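Local coordinates for protein OR486 (Synthetic construct, PDB 4R80) that has no known natural function, being a de novo designed protein that folds as a cystatin-like antiparallel beta sheet with one helix packed against it, at residues 6-11 with 31-36; 43-46 with 51-54; 57-60 with 65-68. All coordinates share one frame; numbering follows the deposited sequence.

Interaction 1 (6-11 with 31-36); sequences EEKRRA and RRVQKQ
Lys8 of helix 4-22 lies across Val33 and Lys35 of strand 28-36, and its aliphatic chain makes much of the contact. Its CB sits 3.8 Å from CG1 of Val33, and its CG is 4.0 Å from the same methyl, the two side chains sliding past each other in opposite directions. Val33 offers this methyl because CG1 is anti to its own backbone N (chi1 179°), while Ile40 on the neighbouring strand touches the valine as well. Beyond CG the lysine runs extended and passes the strand until CE comes 4.0 Å from CB of Lys35, whose chain it crosses at about a right angle. At the tip, NZ donates to a water at 3.1 Å, and that water donates in turn to O of Val33 at 2.6 Å; the ammonium also has a long, weak ion pair with Glu4. Helix 4-22 here packs on the outermost strand 28-36 of the cystatin-like sheet, the two segments running at 124° to one another. At the N-terminal end of 31-36, Arg31 and Arg32 both face Glu43 in a classic beta bulge. Glu7, one residue before Lys8, crosses Lys35 obliquely: its OE1 lies close to CE but 4.0 Å from NZ of Lys35, too far for a salt bridge. The chain of Lys35 bends at its last torsion, and NZ is hydrogen-bonded to O of Gly37, just beyond the segment.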
ATOM      1  N   GLU A   6      -6.664  13.840  -0.687  1.00 17.77           N
ATOM      2  CA  GLU A   6      -5.269  14.213  -0.498  1.00 23.67           C
ATOM      3  C   GLU A   6      -4.575  13.224   0.432  1.00 26.69           C
ATOM      4  O   GLU A   6      -3.394  12.924   0.266  1.00 20.55           O
ATOM      5  CB  GLU A   6      -5.222  15.616   0.101  1.00 19.47           C
ATOM      6  CG  GLU A   6      -3.902  16.353   0.029  1.00 28.37           C
ATOM      7  CD  GLU A   6      -2.975  16.045   1.191  1.00 49.97           C
ATOM      8  OE1 GLU A   6      -3.432  15.483   2.208  1.00 55.05           O
ATOM      9  OE2 GLU A   6      -1.785  16.414   1.099  1.00 41.25           O
ATOM     10  N   GLU A   7      -5.322  12.718   1.410  1.00 17.90           N
ATOM     11  CA  GLU A   7      -4.775  11.783   2.386  1.00 16.74           C
ATOM     12  C   GLU A   7      -4.681  10.371   1.822  1.00 21.73           C
ATOM     13  O   GLU A   7      -3.753   9.630   2.142  1.00 15.35           O
ATOM     14  CB  GLU A   7      -5.595  11.794   3.681  1.00 24.91           C
ATOM     15  CG  GLU A   7      -5.529  13.108   4.451  1.00 36.46           C
ATOM     16  CD  GLU A   7      -6.255  13.039   5.783  1.00 42.23           C
ATOM     17  OE1 GLU A   7      -6.822  11.975   6.097  1.00 31.93           O
ATOM     18  OE2 GLU A   7      -6.267  14.051   6.513  1.00 33.39           O
ATOM     19  N   LYS A   8      -5.648   9.999   0.989  1.00 20.12           N
ATOM     20  CA  LYS A   8      -5.613   8.705   0.321  1.00 22.09           C
ATOM     21  C   LYS A   8      -4.466   8.651  -0.679  1.00 15.05           C
ATOM     22  O   LYS A   8      -3.837   7.610  -0.860  1.00 14.11           O
ATOM     23  CB  LYS A   8      -6.934   8.406  -0.392  1.00 16.56           C
ATOM     24  CG  LYS A   8      -8.104   8.109   0.525  1.00 13.03           C
ATOM     25  CD  LYS A   8      -9.379   7.938  -0.284  1.00 17.67           C
ATOM     26  CE  LYS A   8     -10.448   7.211   0.506  1.00 21.28           C
ATOM     27  NZ  LYS A   8     -11.699   7.053  -0.281  1.00 25.19           N
ATOM     28  N   ARG A   9      -4.207   9.777  -1.332  1.00 10.74           N
ATOM     29  CA  ARG A   9      -3.136   9.854  -2.319  1.00 17.60           C
ATOM     30  C   ARG A   9      -1.758   9.686  -1.680  1.00 14.92           C
ATOM     31  O   ARG A   9      -0.926   8.922  -2.173  1.00  8.90           O
ATOM     32  CB  ARG A   9      -3.229  11.163  -3.111  1.00 21.09           C
ATOM     33  CG  ARG A   9      -2.177  11.320  -4.193  1.00 27.78           C
ATOM     34  CD  ARG A   9      -1.998  12.781  -4.574  1.00 26.00           C
ATOM     35  NE  ARG A   9      -1.464  13.575  -3.473  1.00 34.55           N
ATOM     36  CZ  ARG A   9      -0.172  13.672  -3.178  1.00 43.72           C
ATOM     37  NH1 ARG A   9       0.728  13.019  -3.899  1.00 40.25           N
ATOM     38  NH2 ARG A   9       0.220  14.423  -2.158  1.00 40.71           N
ATOM     39  N   ARG A  10      -1.526  10.397  -0.581  1.00 14.08           N
ATOM     40  CA  ARG A  10      -0.263  10.308   0.143  1.00 14.69           C
ATOM     41  C   ARG A  10      -0.048   8.914   0.736  1.00 11.68           C
ATOM     42  O   ARG A  10       1.041   8.346   0.637  1.00 12.65           O
ATOM     43  CB  ARG A  10      -0.198  11.373   1.241  1.00 18.24           C
ATOM     44  CG  ARG A  10      -0.112  12.802   0.724  1.00 17.57           C
ATOM     45  CD  ARG A  10      -0.143  13.819   1.863  1.00 17.44           C
ATOM     46  NE  ARG A  10       0.953  13.649   2.813  1.00 21.95           N
ATOM     47  CZ  ARG A  10       1.127  14.404   3.892  1.00 24.65           C
ATOM     48  NH1 ARG A  10       0.278  15.384   4.171  1.00 24.72           N
ATOM     49  NH2 ARG A  10       2.151  14.166   4.701  1.00 21.79           N
ATOM     50  N   ALA A  11      -1.097   8.363   1.341  1.00  9.90           N
ATOM     51  CA  ALA A  11      -1.013   7.046   1.964  1.00 18.91           C
ATOM     52  C   ALA A  11      -0.735   5.977   0.920  1.00 15.03           C
ATOM     53  O   ALA A  11       0.020   5.040   1.172  1.00 12.19           O
ATOM     54  CB  ALA A  11      -2.294   6.726   2.721  1.00 15.11           C
ATOM     55  N   ARG A  31      -4.811  -1.508  -6.262  1.00 20.16           N
ATOM     56  CA  ARG A  31      -6.156  -1.888  -6.674  1.00 18.01           C
ATOM     57  C   ARG A  31      -7.255  -1.201  -5.875  1.00 11.26           C
ATOM     58  O   ARG A  31      -8.344  -0.962  -6.395  1.00 16.09           O
ATOM     59  CB  ARG A  31      -6.336  -3.405  -6.606  1.00 22.14           C
ATOM     60  CG  ARG A  31      -5.476  -4.169  -7.593  1.00 26.59           C
ATOM     61  CD  ARG A  31      -5.910  -5.620  -7.679  1.00 30.41           C
ATOM     62  NE  ARG A  31      -7.293  -5.756  -8.130  1.00 41.16           N
ATOM     63  CZ  ARG A  31      -7.663  -5.797  -9.406  1.00 44.94           C
ATOM     64  NH1 ARG A  31      -6.752  -5.711 -10.367  1.00 39.49           N
ATOM     65  NH2 ARG A  31      -8.944  -5.923  -9.725  1.00 37.67           N
ATOM     66  N   ARG A  32      -6.976  -0.885  -4.617  1.00 13.70           N
ATOM     67  CA  ARG A  32      -7.970  -0.213  -3.789  1.00 12.44           C
ATOM     68  C   ARG A  32      -7.346   0.540  -2.623  1.00 15.13           C
ATOM     69  O   ARG A  32      -6.417   0.057  -1.975  1.00 12.62           O
ATOM     70  CB  ARG A  32      -9.027  -1.199  -3.285  1.00 21.41           C
ATOM     71  CG  ARG A  32     -10.342  -0.534  -2.903  1.00 23.25           C
ATOM     72  CD  ARG A  32     -11.377  -1.552  -2.459  1.00 32.65           C
ATOM     73  NE  ARG A  32     -11.311  -1.818  -1.027  1.00 43.20           N
ATOM     74  CZ  ARG A  32     -12.048  -1.187  -0.118  1.00 46.61           C
ATOM     75  NH1 ARG A  32     -12.910  -0.252  -0.494  1.00 44.06           N
ATOM     76  NH2 ARG A  32     -11.925  -1.491   1.166  1.00 50.78           N
ATOM     77  N   VAL A  33      -7.867   1.734  -2.371  1.00 22.93           N
ATOM     78  CA  VAL A  33      -7.462   2.522  -1.219  1.00 21.15           C
ATOM     79  C   VAL A  33      -8.694   2.813  -0.376  1.00 18.72           C
ATOM     80  O   VAL A  33      -9.702   3.306  -0.881  1.00 23.67           O
ATOM     81  CB  VAL A  33      -6.804   3.846  -1.646  1.00 14.14           C
ATOM     82  CG1 VAL A  33      -6.408   4.661  -0.426  1.00 14.48           C
ATOM     83  CG2 VAL A  33      -5.595   3.576  -2.532  1.00 17.16           C
ATOM     84  N   GLN A  34      -8.611   2.502   0.913  1.00 16.15           N
ATOM     85  CA  GLN A  34      -9.741   2.679   1.813  1.00 15.51           C
ATOM     86  C   GLN A  34      -9.321   3.354   3.110  1.00 16.36           C
ATOM     87  O   GLN A  34      -8.314   2.989   3.715  1.00 14.27           O
ATOM     88  CB  GLN A  34     -10.402   1.337   2.124  1.00 17.78           C
ATOM     89  CG  GLN A  34     -11.591   1.452   3.062  1.00 39.98           C
ATOM     90  CD  GLN A  34     -11.757   0.235   3.945  1.00 37.61           C
ATOM     91  OE1 GLN A  34     -11.291  -0.854   3.612  1.00 53.50           O
ATOM     92  NE2 GLN A  34     -12.413   0.414   5.084  1.00 33.87           N
ATOM     93  N   LYS A  35     -10.106   4.336   3.536  1.00 18.95           N
ATOM     94  CA  LYS A  35      -9.786   5.106   4.729  1.00 19.34           C
ATOM     95  C   LYS A  35     -10.784   4.841   5.848  1.00 16.32           C
ATOM     96  O   LYS A  35     -11.995   4.850   5.634  1.00 10.27           O
ATOM     97  CB  LYS A  35      -9.749   6.599   4.409  1.00 22.06           C
ATOM     98  CG  LYS A  35      -9.384   7.473   5.594  1.00 24.92           C
ATOM     99  CD  LYS A  35      -9.320   8.933   5.195  1.00 26.35           C
ATOM    100  CE  LYS A  35      -8.934   9.804   6.369  1.00 28.10           C
ATOM    101  NZ  LYS A  35     -10.016   9.867   7.391  1.00 37.28           N
ATOM    102  N   GLN A  36     -10.253   4.608   7.043  1.00 20.70           N
ATOM    103  CA  GLN A  36     -11.065   4.398   8.234  1.00 21.48           C
ATOM    104  C   GLN A  36     -10.456   5.183   9.390  1.00 18.09           C
ATOM    105  O   GLN A  36      -9.551   4.703  10.069  1.00 17.92           O
ATOM    106  CB  GLN A  36     -11.120   2.909   8.582  1.00 23.99           C
ATOM    107  CG  GLN A  36     -12.000   2.578   9.774  1.00 25.06           C
ATOM    108  CD  GLN A  36     -11.826   1.149  10.250  1.00 30.48           C
ATOM    109  OE1 GLN A  36     -10.933   0.434   9.795  1.00 37.06           O
ATOM    110  NE2 GLN A  36     -12.682   0.724  11.173  1.00 22.43           N
TER
HETATM  111  O   HOH W   1     -10.995   4.888  -2.443  1.00 19.14           O

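Interaction 2 (43-46 with 51-54); sequences ELEI and KKTN
Glu45 and Asn54 stand side by side on one face of the sheet and point the same way, with carboxylate and amide planes turned 82° apart. The contact runs along the glutamate stem, whose CG is 3.9 Å from OD1 of Asn54. Lys52 crosses Glu45 obliquely from the paired strand. Its CE approaches OE2 of Glu45 to 3.2 Å, yet NZ stays 4.4 Å from that oxygen and instead gives a weak hydrogen bond to OD1 of Asn54. Strands 39-48 and 51-62 form a beta hairpin here, in which Glu45 and Asn54 are a non-hydrogen-bonded pair and Ile46 and Thr53 a hydrogen-bonded one. Ile46 N to Thr53 O (3.0 Å) and Thr53 N to Ile46 O (2.9 Å) are both nearly straight bonds. With an alanine at Glu45, Lys52 would probably lose its nearby negative charge and Asn54 the stem that runs along its OD1. On the other face, Thr53 holds OG1 between its backbone N and carbonyl carbon (chi1 61°), which brings the hydroxyl oxygen close against CB of Ile46. The two side chains cross obliquely, and Ile46 continues onto Ile19 of the helix.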
ATOM      1  N   GLU A  43      -4.471  -1.734  -0.904  1.00 14.96           N
ATOM      2  CA  GLU A  43      -4.339  -3.067  -1.473  1.00 15.29           C
ATOM      3  C   GLU A  43      -3.541  -3.001  -2.770  1.00 11.07           C
ATOM      4  O   GLU A  43      -3.898  -2.266  -3.691  1.00 15.45           O
ATOM      5  CB  GLU A  43      -5.729  -3.646  -1.739  1.00 11.66           C
ATOM      6  CG  GLU A  43      -6.577  -3.782  -0.484  1.00 24.83           C
ATOM      7  CD  GLU A  43      -7.991  -4.237  -0.778  1.00 43.69           C
ATOM      8  OE1 GLU A  43      -8.194  -4.956  -1.779  1.00 41.20           O
ATOM      9  OE2 GLU A  43      -8.907  -3.858  -0.016  1.00 39.41           O
ATOM     10  N   LEU A  44      -2.461  -3.774  -2.843  1.00 13.91           N
ATOM     11  CA  LEU A  44      -1.613  -3.785  -4.029  1.00 15.06           C
ATOM     12  C   LEU A  44      -1.417  -5.212  -4.518  1.00 14.78           C
ATOM     13  O   LEU A  44      -1.502  -6.164  -3.743  1.00 13.95           O
ATOM     14  CB  LEU A  44      -0.252  -3.138  -3.741  1.00 12.11           C
ATOM     15  CG  LEU A  44      -0.250  -1.764  -3.067  1.00 11.51           C
ATOM     16  CD1 LEU A  44      -0.233  -1.946  -1.575  1.00  8.56           C
ATOM     17  CD2 LEU A  44       0.942  -0.930  -3.499  1.00 15.40           C
ATOM     18  N   GLU A  45      -1.150  -5.352  -5.818  1.00 23.39           N
ATOM     19  CA  GLU A  45      -0.936  -6.659  -6.422  1.00 20.10           C
ATOM     20  C   GLU A  45       0.350  -6.686  -7.242  1.00 21.79           C
ATOM     21  O   GLU A  45       0.632  -5.770  -8.009  1.00 24.55           O
ATOM     22  CB  GLU A  45      -2.129  -7.038  -7.306  1.00 20.27           C
ATOM     23  CG  GLU A  45      -2.016  -8.413  -7.956  1.00 34.09           C
ATOM     24  CD  GLU A  45      -3.294  -8.846  -8.648  1.00 41.11           C
ATOM     25  OE1 GLU A  45      -4.320  -8.161  -8.476  1.00 47.28           O
ATOM     26  OE2 GLU A  45      -3.272  -9.868  -9.362  1.00 53.78           O
ATOM     27  N   ILE A  46       1.124  -7.756  -7.070  1.00 38.86           N
ATOM     28  CA  ILE A  46       2.335  -7.985  -7.850  1.00 31.32           C
ATOM     29  C   ILE A  46       2.198  -9.253  -8.689  1.00 30.92           C
ATOM     30  O   ILE A  46       1.753 -10.289  -8.196  1.00 44.07           O
ATOM     31  CB  ILE A  46       3.582  -8.099  -6.943  1.00 24.35           C
ATOM     32  CG1 ILE A  46       3.777  -6.817  -6.131  1.00 22.64           C
ATOM     33  CG2 ILE A  46       4.832  -8.381  -7.759  1.00 35.22           C
ATOM     34  CD1 ILE A  46       5.044  -6.806  -5.312  1.00 34.33           C
ATOM     35  N   LYS A  51       4.066 -15.842 -10.567  1.00 39.00           N
ATOM     36  CA  LYS A  51       3.442 -15.776  -9.250  1.00 34.19           C
ATOM     37  C   LYS A  51       2.578 -14.528  -9.084  1.00 30.49           C
ATOM     38  O   LYS A  51       2.844 -13.490  -9.687  1.00 27.56           O
ATOM     39  CB  LYS A  51       4.491 -15.861  -8.136  1.00 35.40           C
ATOM     40  CG  LYS A  51       5.227 -17.190  -8.083  1.00 46.16           C
ATOM     41  CD  LYS A  51       6.212 -17.240  -6.924  1.00 46.53           C
ATOM     42  CE  LYS A  51       6.847 -18.617  -6.806  1.00 47.08           C
ATOM     43  NZ  LYS A  51       7.841 -18.682  -5.701  1.00 42.94           N
ATOM     44  N   LYS A  52       1.543 -14.643  -8.258  1.00 36.49           N
ATOM     45  CA  LYS A  52       0.646 -13.530  -7.979  1.00 29.94           C
ATOM     46  C   LYS A  52       0.561 -13.279  -6.478  1.00 25.15           C
ATOM     47  O   LYS A  52       0.091 -14.128  -5.722  1.00 28.61           O
ATOM     48  CB  LYS A  52      -0.743 -13.830  -8.547  1.00 24.90           C
ATOM     49  CG  LYS A  52      -1.820 -12.828  -8.170  1.00 31.35           C
ATOM     50  CD  LYS A  52      -3.159 -13.228  -8.772  1.00 47.01           C
ATOM     51  CE  LYS A  52      -4.318 -12.625  -7.998  1.00 45.60           C
ATOM     52  NZ  LYS A  52      -4.403 -13.185  -6.621  1.00 42.91           N
ATOM     53  N   THR A  53       1.023 -12.108  -6.054  1.00 24.48           N
ATOM     54  CA  THR A  53       1.072 -11.768  -4.635  1.00 23.99           C
ATOM     55  C   THR A  53       0.144 -10.608  -4.293  1.00 20.36           C
ATOM     56  O   THR A  53       0.306  -9.501  -4.806  1.00 13.58           O
ATOM     57  CB  THR A  53       2.503 -11.433  -4.173  1.00 20.39           C
ATOM     58  OG1 THR A  53       2.994 -10.309  -4.908  1.00 44.40           O
ATOM     59  CG2 THR A  53       3.426 -12.614  -4.400  1.00 16.52           C
ATOM     60  N   ASN A  54      -0.828 -10.868  -3.426  1.00 18.31           N
ATOM     61  CA  ASN A  54      -1.734  -9.829  -2.953  1.00 19.32           C
ATOM     62  C   ASN A  54      -1.179  -9.172  -1.697  1.00 17.83           C
ATOM     63  O   ASN A  54      -0.876  -9.848  -0.715  1.00 18.42           O
ATOM     64  CB  ASN A  54      -3.118 -10.413  -2.670  1.00 25.04           C
ATOM     65  CG  ASN A  54      -3.812 -10.900  -3.925  1.00 27.71           C
ATOM     66  OD1 ASN A  54      -3.527 -10.433  -5.028  1.00 38.79           O
ATOM     67  ND2 ASN A  54      -4.729 -11.846  -3.765  1.00 41.33           N
TER

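Interaction 3 (57-60 with 65-68)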
ATOM      1  N   VAL A  57      -1.303  -3.122   2.830  1.00 16.43           N
ATOM      2  CA  VAL A  57      -0.503  -2.292   3.727  1.00 16.62           C
ATOM      3  C   VAL A  57      -1.350  -1.255   4.461  1.00 16.35           C
ATOM      4  O   VAL A  57      -2.080  -0.478   3.844  1.00 22.74           O
ATOM      5  CB  VAL A  57       0.650  -1.602   2.983  1.00  9.42           C
ATOM      6  CG1 VAL A  57       0.158  -1.069   1.679  1.00 26.38           C
ATOM      7  CG2 VAL A  57       1.248  -0.488   3.831  1.00  8.90           C
ATOM      8  N   GLU A  58      -1.261  -1.266   5.787  1.00 13.21           N
ATOM      9  CA  GLU A  58      -1.955  -0.291   6.619  1.00 13.55           C
ATOM     10  C   GLU A  58      -1.105   0.948   6.894  1.00 18.59           C
ATOM     11  O   GLU A  58      -0.058   0.862   7.535  1.00 10.69           O
ATOM     12  CB  GLU A  58      -2.403  -0.931   7.931  1.00 11.82           C
ATOM     13  CG  GLU A  58      -3.359  -2.091   7.744  1.00 36.10           C
ATOM     14  CD  GLU A  58      -3.790  -2.702   9.060  1.00 55.85           C
ATOM     15  OE1 GLU A  58      -3.311  -2.240  10.117  1.00 66.05           O
ATOM     16  OE2 GLU A  58      -4.608  -3.646   9.036  1.00 54.59           O
ATOM     17  N   VAL A  59      -1.556   2.094   6.394  1.00 14.14           N
ATOM     18  CA  VAL A  59      -0.856   3.356   6.605  1.00 11.93           C
ATOM     19  C   VAL A  59      -1.580   4.175   7.666  1.00 17.50           C
ATOM     20  O   VAL A  59      -2.802   4.319   7.629  1.00 14.84           O
ATOM     21  CB  VAL A  59      -0.775   4.176   5.304  1.00 19.10           C
ATOM     22  CG1 VAL A  59       0.026   5.448   5.523  1.00  7.40           C
ATOM     23  CG2 VAL A  59      -0.167   3.336   4.185  1.00 16.80           C
ATOM     24  N   GLU A  60      -0.818   4.700   8.629  1.00 13.21           N
ATOM     25  CA  GLU A  60      -1.395   5.493   9.709  1.00 13.30           C
ATOM     26  C   GLU A  60      -1.018   6.970   9.637  1.00 18.21           C
ATOM     27  O   GLU A  60       0.147   7.319   9.448  1.00 12.87           O
ATOM     28  CB  GLU A  60      -0.995   4.914  11.067  1.00 13.64           C
ATOM     29  CG  GLU A  60      -1.601   5.645  12.257  1.00 21.57           C
ATOM     30  CD  GLU A  60      -3.120   5.550  12.303  1.00 43.95           C
ATOM     31  OE1 GLU A  60      -3.679   4.567  11.773  1.00 51.90           O
ATOM     32  OE2 GLU A  60      -3.755   6.462  12.873  1.00 51.79           O
ATOM     33  N   THR A  65       2.041  13.050   9.474  1.00 38.72           N
ATOM     34  CA  THR A  65       2.958  12.064   8.921  1.00 33.50           C
ATOM     35  C   THR A  65       2.199  10.788   8.585  1.00 28.59           C
ATOM     36  O   THR A  65       1.333  10.354   9.345  1.00 24.65           O
ATOM     37  CB  THR A  65       4.105  11.737   9.894  1.00 33.77           C
ATOM     38  OG1 THR A  65       3.580  11.564  11.216  1.00 37.54           O
ATOM     39  CG2 THR A  65       5.130  12.862   9.903  1.00 38.73           C
ATOM     40  N   PHE A  66       2.521  10.195   7.442  1.00 23.25           N
ATOM     41  CA  PHE A  66       1.898   8.943   7.036  1.00 19.46           C
ATOM     42  C   PHE A  66       2.895   7.796   7.122  1.00 17.36           C
ATOM     43  O   PHE A  66       3.822   7.699   6.318  1.00 20.60           O
ATOM     44  CB  PHE A  66       1.329   9.062   5.623  1.00 14.39           C
ATOM     45  CG  PHE A  66       0.072   9.881   5.546  1.00 22.62           C
ATOM     46  CD1 PHE A  66       0.134  11.254   5.379  1.00 25.12           C
ATOM     47  CD2 PHE A  66      -1.170   9.278   5.647  1.00 19.52           C
ATOM     48  CE1 PHE A  66      -1.022  12.012   5.312  1.00 23.89           C
ATOM     49  CE2 PHE A  66      -2.329  10.029   5.579  1.00 24.80           C
ATOM     50  CZ  PHE A  66      -2.254  11.397   5.411  1.00 22.02           C
ATOM     51  N   THR A  67       2.693   6.928   8.107  1.00 13.66           N
ATOM     52  CA  THR A  67       3.639   5.860   8.394  1.00 18.34           C
ATOM     53  C   THR A  67       3.004   4.486   8.208  1.00 11.24           C
ATOM     54  O   THR A  67       1.884   4.242   8.656  1.00 10.12           O
ATOM     55  CB  THR A  67       4.184   5.971   9.833  1.00 22.80           C
ATOM     56  OG1 THR A  67       4.632   7.311  10.077  1.00 16.69           O
ATOM     57  CG2 THR A  67       5.339   5.004  10.050  1.00 20.29           C
ATOM     58  N   VAL A  68       3.727   3.596   7.537  1.00 11.29           N
ATOM     59  CA  VAL A  68       3.300   2.213   7.394  1.00 12.92           C
ATOM     60  C   VAL A  68       3.359   1.538   8.759  1.00 11.98           C
ATOM     61  O   VAL A  68       4.339   1.690   9.484  1.00 22.19           O
ATOM     62  CB  VAL A  68       4.210   1.454   6.410  1.00 20.44           C
ATOM     63  CG1 VAL A  68       3.872  -0.029   6.397  1.00 14.64           C
ATOM     64  CG2 VAL A  68       4.090   2.049   5.014  1.00 17.87           C
TER
HETATM   65  O   HOH W   2       2.724   8.768  11.133  1.00 16.13           O
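This is an antiparallel strand pairing in the beta hairpin of strands 51-62 and 65-76, at the edge of the sheet formed by strand 65-76, with an apolar face turned to helix 4-22. Glu60 and Thr67 form the hydrogen-bonded pair: Glu60 N reaches Thr67 O at 2.7 Å, and Thr67 N reaches Glu60 O at 2.9 Å. Both bonds are nearly straight at the hydrogen, although the Glu60 donor is tilted 28° from the carbonyl plane of Thr67. Val59 and Val68 make the adjoining non-hydrogen-bonded pair. On the apolar face, CG2 of Val57 meets CG1 of Val68 at 3.7 Å, the two side chains crossing at about a right angle. Val59 places CG1 anti to its backbone N (chi1 -177°), which carries this methyl to 3.8 Å from CB of Phe66, beside the rim of the ring and close to its plane. Helix 4-22 covers Val57 through Ala15 and Val59 through Ala11, while Glu7 and Arg10 touch Phe66. On the other face a water donates to OG1 of Thr65 at 2.9 Å and is hydrogen-bonded to OG1 of Thr67 at 2.6 Å; OG1 of Thr65 is also hydrogen-bonded to O of Gln62. Glu60 bends away at its second torsion, and its OE1 is hydrogen-bonded to Thr39. The chemistry divides by face: valines and the phenylalanine make the apolar side, whereas the threonine hydroxyls share a water and Glu60 turns to Thr39.

How the interactions relate
Along the chain the three contacts come in series, and all reach the same four-stranded antiparallel sheet, whose strands lie in sequence order. Interaction 1 sets the helix on outermost strand 28-36; interactions 2 and 3 are strand pairings in successive hairpins that share strand 51-62. Centres of interactions 1 and 3 are about 10 Å apart, and helix segment 6-11 reaches both. Interaction 2 lies across the chain's centre, about 17 Å and 19 Å from the centres of interactions 1 and 3. It joins the former through Arg31 and Glu43 and the latter through Leu44 and Val57, consistent with one compact layer of helix on sheet, as in the cystatin fold.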